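Chemosensory protein A6 (Mamestra brassicae, PDB 1KX9) probably binds and carries small hydrophobic ligands, such as pheromones or other semiochemicals, in insect chemosensation. Local coordinates at residues C29-G34 and R82-K87; E45-A50 and K64-V69. All coordinates share one frame; numbering follows the deposited sequence.

Contact 1 (C29-G34 and R82-K87); sequences CVMERG and RELTAK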
ATOM      1  N   CYS A  29      -1.871   3.725  10.487  1.00 12.74           N
ATOM      2  CA  CYS A  29      -1.746   2.396  11.049  1.00 13.07           C
ATOM      3  C   CYS A  29      -0.506   1.731  10.417  1.00 12.94           C
ATOM      4  O   CYS A  29       0.357   1.204  11.126  1.00 12.19           O
ATOM      5  CB  CYS A  29      -3.044   1.611  10.784  1.00 14.49           C
ATOM      6  SG  CYS A  29      -2.849  -0.186  10.685  1.00 15.52           S
ATOM      7  N   VAL A  30      -0.403   1.774   9.091  1.00 12.04           N
ATOM      8  CA  VAL A  30       0.754   1.167   8.435  1.00 12.04           C
ATOM      9  C   VAL A  30       2.085   1.800   8.870  1.00 12.80           C
ATOM     10  O   VAL A  30       3.078   1.089   9.020  1.00 13.58           O
ATOM     11  CB  VAL A  30       0.583   1.229   6.886  1.00 11.97           C
ATOM     12  CG1 VAL A  30       1.760   0.527   6.196  1.00 11.13           C
ATOM     13  CG2 VAL A  30      -0.727   0.545   6.507  1.00 11.62           C
ATOM     14  N   MET A  31       2.104   3.116   9.086  1.00 13.56           N
ATOM     15  CA  MET A  31       3.311   3.836   9.506  1.00 14.52           C
ATOM     16  C   MET A  31       3.599   3.730  11.020  1.00 15.44           C
ATOM     17  O   MET A  31       4.593   4.275  11.515  1.00 15.01           O
ATOM     18  CB  MET A  31       3.213   5.310   9.097  1.00 14.65           C
ATOM     19  CG  MET A  31       3.390   5.578   7.616  1.00 14.84           C
ATOM     20  SD  MET A  31       5.024   4.991   7.024  1.00 15.79           S
ATOM     21  CE  MET A  31       6.062   6.163   7.722  1.00 16.37           C
ATOM     22  N   GLU A  32       2.739   3.013  11.737  1.00 16.33           N
ATOM     23  CA  GLU A  32       2.895   2.795  13.182  1.00 18.05           C
ATOM     24  C   GLU A  32       2.854   4.098  13.943  1.00 17.99           C
ATOM     25  O   GLU A  32       3.684   4.356  14.833  1.00 17.96           O
ATOM     26  CB  GLU A  32       4.197   2.039  13.505  1.00 20.14           C
ATOM     27  CG  GLU A  32       4.341   0.691  12.801  1.00 24.55           C
ATOM     28  CD  GLU A  32       5.544  -0.108  13.315  1.00 27.07           C
ATOM     29  OE1 GLU A  32       5.516  -0.534  14.502  1.00 29.25           O
ATOM     30  OE2 GLU A  32       6.515  -0.298  12.547  1.00 28.79           O
ATOM     31  N   ARG A  33       1.892   4.934  13.570  1.00 17.32           N
ATOM     32  CA  ARG A  33       1.670   6.210  14.230  1.00 17.13           C
ATOM     33  C   ARG A  33       0.160   6.426  14.439  1.00 17.15           C
ATOM     34  O   ARG A  33      -0.321   7.557  14.578  1.00 17.00           O
ATOM     35  CB  ARG A  33       2.296   7.355  13.432  1.00 17.06           C
ATOM     36  CG  ARG A  33       1.707   7.605  12.062  1.00 16.72           C
ATOM     37  CD  ARG A  33       2.672   8.452  11.270  1.00 17.29           C
ATOM     38  NE  ARG A  33       2.151   8.803   9.961  1.00 16.94           N
ATOM     39  CZ  ARG A  33       2.912   9.209   8.953  1.00 16.23           C
ATOM     40  NH1 ARG A  33       4.224   9.302   9.111  1.00 17.17           N
ATOM     41  NH2 ARG A  33       2.362   9.518   7.787  1.00 16.76           N
ATOM     42  N   GLY A  34      -0.577   5.327  14.475  1.00 16.32           N
ATOM     43  CA  GLY A  34      -2.017   5.393  14.701  1.00 17.17           C
ATOM     44  C   GLY A  34      -2.530   3.994  14.976  1.00 17.20           C
ATOM     45  O   GLY A  34      -1.826   3.017  14.711  1.00 17.50           O
ATOM     46  N   ARG A  82       6.743   8.042  -0.302  1.00 12.43           N
ATOM     47  CA  ARG A  82       8.128   8.224   0.069  1.00 13.71           C
ATOM     48  C   ARG A  82       8.378   7.854   1.531  1.00 13.33           C
ATOM     49  O   ARG A  82       9.391   7.263   1.851  1.00 13.26           O
ATOM     50  CB  ARG A  82       8.589   9.660  -0.237  1.00 16.09           C
ATOM     51  CG  ARG A  82       9.317   9.745  -1.581  1.00 20.76           C
ATOM     52  CD  ARG A  82       8.747  10.656  -2.652  1.00 24.35           C
ATOM     53  NE  ARG A  82       8.563  12.046  -2.253  1.00 27.26           N
ATOM     54  CZ  ARG A  82       8.504  13.070  -3.111  1.00 28.12           C
ATOM     55  NH1 ARG A  82       8.633  12.874  -4.419  1.00 29.08           N
ATOM     56  NH2 ARG A  82       8.276  14.290  -2.658  1.00 28.26           N
ATOM     57  N   GLU A  83       7.452   8.178   2.419  1.00 12.86           N
ATOM     58  CA  GLU A  83       7.646   7.810   3.819  1.00 13.58           C
ATOM     59  C   GLU A  83       7.589   6.297   4.003  1.00 12.82           C
ATOM     60  O   GLU A  83       8.352   5.728   4.802  1.00 13.07           O
ATOM     61  CB  GLU A  83       6.564   8.403   4.724  1.00 14.47           C
ATOM     62  CG  GLU A  83       6.567   9.899   4.919  1.00 17.11           C
ATOM     63  CD  GLU A  83       5.518  10.316   5.955  1.00 18.97           C
ATOM     64  OE1 GLU A  83       5.895  10.528   7.129  1.00 19.07           O
ATOM     65  OE2 GLU A  83       4.315  10.413   5.607  1.00 19.36           O
ATOM     66  N   LEU A  84       6.639   5.660   3.308  1.00 12.17           N
ATOM     67  CA  LEU A  84       6.487   4.224   3.421  1.00 11.89           C
ATOM     68  C   LEU A  84       7.733   3.482   2.936  1.00 12.32           C
ATOM     69  O   LEU A  84       8.143   2.499   3.548  1.00 12.09           O
ATOM     70  CB  LEU A  84       5.284   3.739   2.603  1.00 13.31           C
ATOM     71  CG  LEU A  84       3.924   3.823   3.307  1.00 14.92           C
ATOM     72  CD1 LEU A  84       2.807   3.596   2.271  1.00 15.10           C
ATOM     73  CD2 LEU A  84       3.844   2.752   4.427  1.00 16.48           C
ATOM     74  N   THR A  85       8.298   3.924   1.826  1.00 11.25           N
ATOM     75  CA  THR A  85       9.474   3.225   1.299  1.00 12.37           C
ATOM     76  C   THR A  85      10.712   3.526   2.132  1.00 12.87           C
ATOM     77  O   THR A  85      11.582   2.676   2.252  1.00 12.48           O
ATOM     78  CB  THR A  85       9.733   3.546  -0.196  1.00 12.30           C
ATOM     79  OG1 THR A  85       9.797   4.962  -0.404  1.00 12.83           O
ATOM     80  CG2 THR A  85       8.597   2.988  -1.043  1.00 13.06           C
ATOM     81  N   ALA A  86      10.785   4.719   2.722  1.00 13.26           N
ATOM     82  CA  ALA A  86      11.952   5.019   3.563  1.00 13.94           C
ATOM     83  C   ALA A  86      11.903   4.132   4.802  1.00 14.13           C
ATOM     84  O   ALA A  86      12.937   3.692   5.311  1.00 14.27           O
ATOM     85  CB  ALA A  86      11.960   6.476   3.985  1.00 13.37           C
ATOM     86  N   LYS A  87      10.699   3.839   5.274  1.00 13.87           N
ATOM     87  CA  LYS A  87      10.567   3.021   6.456  1.00 14.14           C
ATOM     88  C   LYS A  87      10.728   1.520   6.194  1.00 14.35           C
ATOM     89  O   LYS A  87      11.463   0.837   6.920  1.00 14.68           O
ATOM     90  CB  LYS A  87       9.209   3.299   7.111  1.00 14.72           C
ATOM     91  CG  LYS A  87       8.951   2.509   8.391  1.00 16.49           C
ATOM     92  CD  LYS A  87       7.586   2.838   8.957  1.00 18.27           C
ATOM     93  CE  LYS A  87       7.344   2.152  10.302  1.00 19.55           C
ATOM     94  NZ  LYS A  87       8.220   2.721  11.375  1.00 20.94           N
TER

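Contact 2 (E45-A50 and K64-V69); sequences EHLQDA and KGAYRV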
ATOM      1  N   GLU A  45      -0.370  -5.934   7.106  1.00 11.92           N
ATOM      2  CA  GLU A  45       0.563  -7.058   7.006  1.00 12.38           C
ATOM      3  C   GLU A  45       0.952  -7.304   5.548  1.00 12.52           C
ATOM      4  O   GLU A  45       2.131  -7.557   5.246  1.00 12.22           O
ATOM      5  CB  GLU A  45      -0.083  -8.334   7.553  1.00 13.74           C
ATOM      6  CG  GLU A  45       0.797  -9.587   7.517  1.00 16.64           C
ATOM      7  CD  GLU A  45       0.024 -10.826   7.970  1.00 18.69           C
ATOM      8  OE1 GLU A  45       0.089 -11.858   7.278  1.00 20.69           O
ATOM      9  OE2 GLU A  45      -0.663 -10.763   9.015  1.00 20.86           O
ATOM     10  N   HIS A  46      -0.030  -7.228   4.646  1.00 12.16           N
ATOM     11  CA  HIS A  46       0.263  -7.487   3.246  1.00 11.47           C
ATOM     12  C   HIS A  46       0.899  -6.316   2.541  1.00 11.14           C
ATOM     13  O   HIS A  46       1.737  -6.523   1.664  1.00  9.79           O
ATOM     14  CB  HIS A  46      -0.990  -7.989   2.516  1.00 12.47           C
ATOM     15  CG  HIS A  46      -1.589  -9.181   3.187  1.00 14.61           C
ATOM     16  ND1 HIS A  46      -0.845 -10.302   3.485  1.00 15.34           N
ATOM     17  CD2 HIS A  46      -2.806  -9.370   3.756  1.00 15.13           C
ATOM     18  CE1 HIS A  46      -1.573 -11.130   4.218  1.00 16.61           C
ATOM     19  NE2 HIS A  46      -2.766 -10.585   4.399  1.00 16.21           N
ATOM     20  N   LEU A  47       0.553  -5.089   2.942  1.00 10.22           N
ATOM     21  CA  LEU A  47       1.176  -3.926   2.309  1.00 10.68           C
ATOM     22  C   LEU A  47       2.652  -3.844   2.736  1.00 11.09           C
ATOM     23  O   LEU A  47       3.543  -3.550   1.939  1.00 11.11           O
ATOM     24  CB  LEU A  47       0.426  -2.654   2.692  1.00  9.88           C
ATOM     25  CG  LEU A  47       1.018  -1.364   2.116  1.00  9.53           C
ATOM     26  CD1 LEU A  47       1.139  -1.419   0.564  1.00  9.62           C
ATOM     27  CD2 LEU A  47       0.102  -0.218   2.519  1.00  9.32           C
ATOM     28  N   GLN A  48       2.900  -4.154   3.994  1.00 11.75           N
ATOM     29  CA  GLN A  48       4.258  -4.157   4.499  1.00 12.28           C
ATOM     30  C   GLN A  48       5.028  -5.274   3.798  1.00 11.58           C
ATOM     31  O   GLN A  48       6.181  -5.095   3.410  1.00 10.35           O
ATOM     32  CB  GLN A  48       4.246  -4.414   5.994  1.00 14.34           C
ATOM     33  CG  GLN A  48       5.581  -4.193   6.637  1.00 18.63           C
ATOM     34  CD  GLN A  48       5.491  -4.495   8.115  1.00 20.12           C
ATOM     35  OE1 GLN A  48       4.468  -4.204   8.748  1.00 21.72           O
ATOM     36  NE2 GLN A  48       6.553  -5.080   8.674  1.00 22.14           N
ATOM     37  N   ASP A  49       4.388  -6.425   3.615  1.00 10.97           N
ATOM     38  CA  ASP A  49       5.081  -7.536   2.957  1.00 10.70           C
ATOM     39  C   ASP A  49       5.411  -7.128   1.506  1.00 10.51           C
ATOM     40  O   ASP A  49       6.502  -7.381   0.996  1.00  9.71           O
ATOM     41  CB  ASP A  49       4.197  -8.795   3.018  1.00 11.20           C
ATOM     42  CG  ASP A  49       4.948 -10.067   2.656  1.00 14.21           C
ATOM     43  OD1 ASP A  49       6.193 -10.074   2.754  1.00 15.70           O
ATOM     44  OD2 ASP A  49       4.278 -11.055   2.309  1.00 13.14           O
ATOM     45  N   ALA A  50       4.489  -6.424   0.870  1.00  8.99           N
ATOM     46  CA  ALA A  50       4.729  -5.993  -0.490  1.00  9.36           C
ATOM     47  C   ALA A  50       5.938  -5.072  -0.596  1.00  9.88           C
ATOM     48  O   ALA A  50       6.780  -5.233  -1.472  1.00  9.44           O
ATOM     49  CB  ALA A  50       3.472  -5.265  -1.032  1.00  9.17           C
ATOM     50  N   LYS A  64      -2.644  -8.125  -5.101  1.00 12.27           N
ATOM     51  CA  LYS A  64      -3.392  -7.184  -5.943  1.00 13.01           C
ATOM     52  C   LYS A  64      -3.919  -6.038  -5.079  1.00 12.63           C
ATOM     53  O   LYS A  64      -3.856  -4.877  -5.485  1.00 12.51           O
ATOM     54  CB  LYS A  64      -4.553  -7.907  -6.629  1.00 15.12           C
ATOM     55  CG  LYS A  64      -4.099  -8.779  -7.790  1.00 16.49           C
ATOM     56  CD  LYS A  64      -5.315  -9.492  -8.416  1.00 17.86           C
ATOM     57  N   GLY A  65      -4.436  -6.377  -3.897  1.00 11.64           N
ATOM     58  CA  GLY A  65      -4.974  -5.370  -2.992  1.00 11.51           C
ATOM     59  C   GLY A  65      -3.903  -4.406  -2.525  1.00 11.29           C
ATOM     60  O   GLY A  65      -4.117  -3.200  -2.451  1.00 11.57           O
ATOM     61  N   ALA A  66      -2.726  -4.935  -2.224  1.00 10.51           N
ATOM     62  CA  ALA A  66      -1.633  -4.081  -1.792  1.00 10.91           C
ATOM     63  C   ALA A  66      -1.256  -3.157  -2.942  1.00 10.78           C
ATOM     64  O   ALA A  66      -1.054  -1.954  -2.744  1.00 10.52           O
ATOM     65  CB  ALA A  66      -0.426  -4.925  -1.362  1.00 11.68           C
ATOM     66  N   TYR A  67      -1.196  -3.671  -4.167  1.00 10.83           N
ATOM     67  CA  TYR A  67      -0.802  -2.787  -5.263  1.00 11.48           C
ATOM     68  C   TYR A  67      -1.847  -1.705  -5.536  1.00 11.20           C
ATOM     69  O   TYR A  67      -1.498  -0.621  -5.980  1.00 10.61           O
ATOM     70  CB  TYR A  67      -0.507  -3.564  -6.563  1.00 12.25           C
ATOM     71  CG  TYR A  67       0.053  -2.656  -7.633  1.00 13.48           C
ATOM     72  CD1 TYR A  67       1.339  -2.106  -7.522  1.00 13.82           C
ATOM     73  CD2 TYR A  67      -0.749  -2.229  -8.695  1.00 13.63           C
ATOM     74  CE1 TYR A  67       1.794  -1.132  -8.452  1.00 14.82           C
ATOM     75  CE2 TYR A  67      -0.310  -1.278  -9.620  1.00 14.67           C
ATOM     76  CZ  TYR A  67       0.961  -0.723  -9.487  1.00 15.48           C
ATOM     77  OH  TYR A  67       1.371   0.258 -10.377  1.00 16.89           O
ATOM     78  N   ARG A  68      -3.124  -1.991  -5.269  1.00 10.87           N
ATOM     79  CA  ARG A  68      -4.130  -0.947  -5.474  1.00 10.97           C
ATOM     80  C   ARG A  68      -3.770   0.259  -4.608  1.00 10.50           C
ATOM     81  O   ARG A  68      -3.894   1.401  -5.030  1.00 10.99           O
ATOM     82  CB  ARG A  68      -5.530  -1.412  -5.057  1.00 11.64           C
ATOM     83  CG  ARG A  68      -6.162  -2.400  -6.017  1.00 12.52           C
ATOM     84  CD  ARG A  68      -7.538  -2.800  -5.464  1.00 14.08           C
ATOM     85  NE  ARG A  68      -8.504  -1.698  -5.485  1.00 13.70           N
ATOM     86  CZ  ARG A  68      -9.688  -1.713  -4.876  1.00 13.41           C
ATOM     87  NH1 ARG A  68     -10.082  -2.764  -4.176  1.00 13.32           N
ATOM     88  NH2 ARG A  68     -10.503  -0.664  -4.997  1.00 14.41           N
ATOM     89  N   VAL A  69      -3.330  -0.001  -3.386  1.00 10.11           N
ATOM     90  CA  VAL A  69      -2.990   1.116  -2.519  1.00  9.87           C
ATOM     91  C   VAL A  69      -1.668   1.735  -2.956  1.00  9.89           C
ATOM     92  O   VAL A  69      -1.545   2.952  -3.010  1.00  9.37           O
ATOM     93  CB  VAL A  69      -2.956   0.667  -1.061  1.00  9.37           C
ATOM     94  CG1 VAL A  69      -2.375   1.786  -0.158  1.00  9.72           C
ATOM     95  CG2 VAL A  69      -4.401   0.284  -0.634  1.00 10.70           C
TER

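Contact 1 (C29-G34 and R82-K87)
Arg33 starts with CG wedged between its backbone N and carbonyl carbon (chi1 64°) and then stretches straight to NE, which carries the guanidinium across to Glu83. Met31 instead folds at chi2 and chi3, laying CG 3.9 Å from the guanidinium plane, over its centre, and turning SD and CE down onto the helix 78-88.

Arg33 grips the carboxylate end-on with two nearly straight bonds: NH1 to Glu83 OE1 at 2.9 Å and NH2 to Glu83 OE2 at 3.1 Å. Both oxygens lie in or close to the guanidinium plane, but the two flat groups are turned 34° apart, and NH1 comes to OE1 from above the carboxylate plane. Arg33 NE also hydrogen-bonds Asn28 OD1, a second hold on the guanidinium's rotation. With an alanine at Glu83 the carboxylate is gone, and the Arg33 guanidinium is likely to lose its mate across the contact and turn more freely.

Beneath the ion pair, Met31 SD rests 3.6 Å from Leu84 CD2, and the same leucine methyl meets Val30 CG1 at 3.5 Å. Lys87 slides past Met31 in the opposite direction and bends at its last torsion, leaving NZ 3.7 Å from Glu32 OE2, a long salt bridge.

Glu32, just past helix 20-30, takes positive phi in a Schellman motif; in this all-helical protein the C-terminal end of helix 20-30 and the turn after it are thus packed against the flank of helix 78-88, close to the Cys29–Cys36 disulfide.

Contact 2 (E45-A50 and K64-V69)
Ala50 and Ala66 meet methyl to methyl, CB to CB at 3.9 Å, where the helices 38-53 and 60-76 cross. The Ala66 methyl also sits 4.0 Å from the backbone O of His46, one turn before Ala50, so it presses on the backbone of the opposing helix as well as on a side chain. That oxygen is already engaged in its own helix, by Ala50 N.

Leu47 adds to the contact with both of its branches. Its CG stands anti to the backbone N (chi1 178°), and from there the methyls divide: CD1 lies 4.0 Å from Ala66 O, while CD2 reaches Val69 CG1 at 4.2 Å. The Leu47 and Val69 side chains cross at about a right angle. All these distances describe ordinary van der Waals packing, purely apolar between side chains.

Small residues set the spacing. The CA atoms of Leu47 and Ala66 come within 5.0 Å of each other, and the short axes pass at 8.9 Å with a crossing angle of -78°, close to perpendicular. His46 begins toward the partner helix, but its ring swings away, and NE2 is held by Glu42 on its own helix.

Farther out, Tyr98 hydrogen-bonds the carbonyl of Ala50, and Asp49 ties the helix to the following loop through Lys57 N. Helix 5-18 packs on Val69 through Leu13, and helix 20-30 lays Tyr26 against Leu47, placing this crossing deep within the bundle with other helices gathered round it.

Contact 2 lies in the core, its centre about 5 Å from the centre of the chain, and all its touching residues are buried; contact 1 sits farther out, its centre about 10 Å from that of the chain, and is only partly buried. Their chemistry follows: contact 2 is made of small and branched apolar groups, whereas contact 1 adds charged pairs at its exposed margin to an apolar underside. Three segments lie within helices 38-53, 60-76 and 78-88, while 29-34 is the end of helix 20-30 and the turn after it. The contacts touch, Val30 CG1 lying 4.1 Å from Leu47 CD2. Along the chain, 45-50 and 64-69 are nested between 29-34 and 82-87.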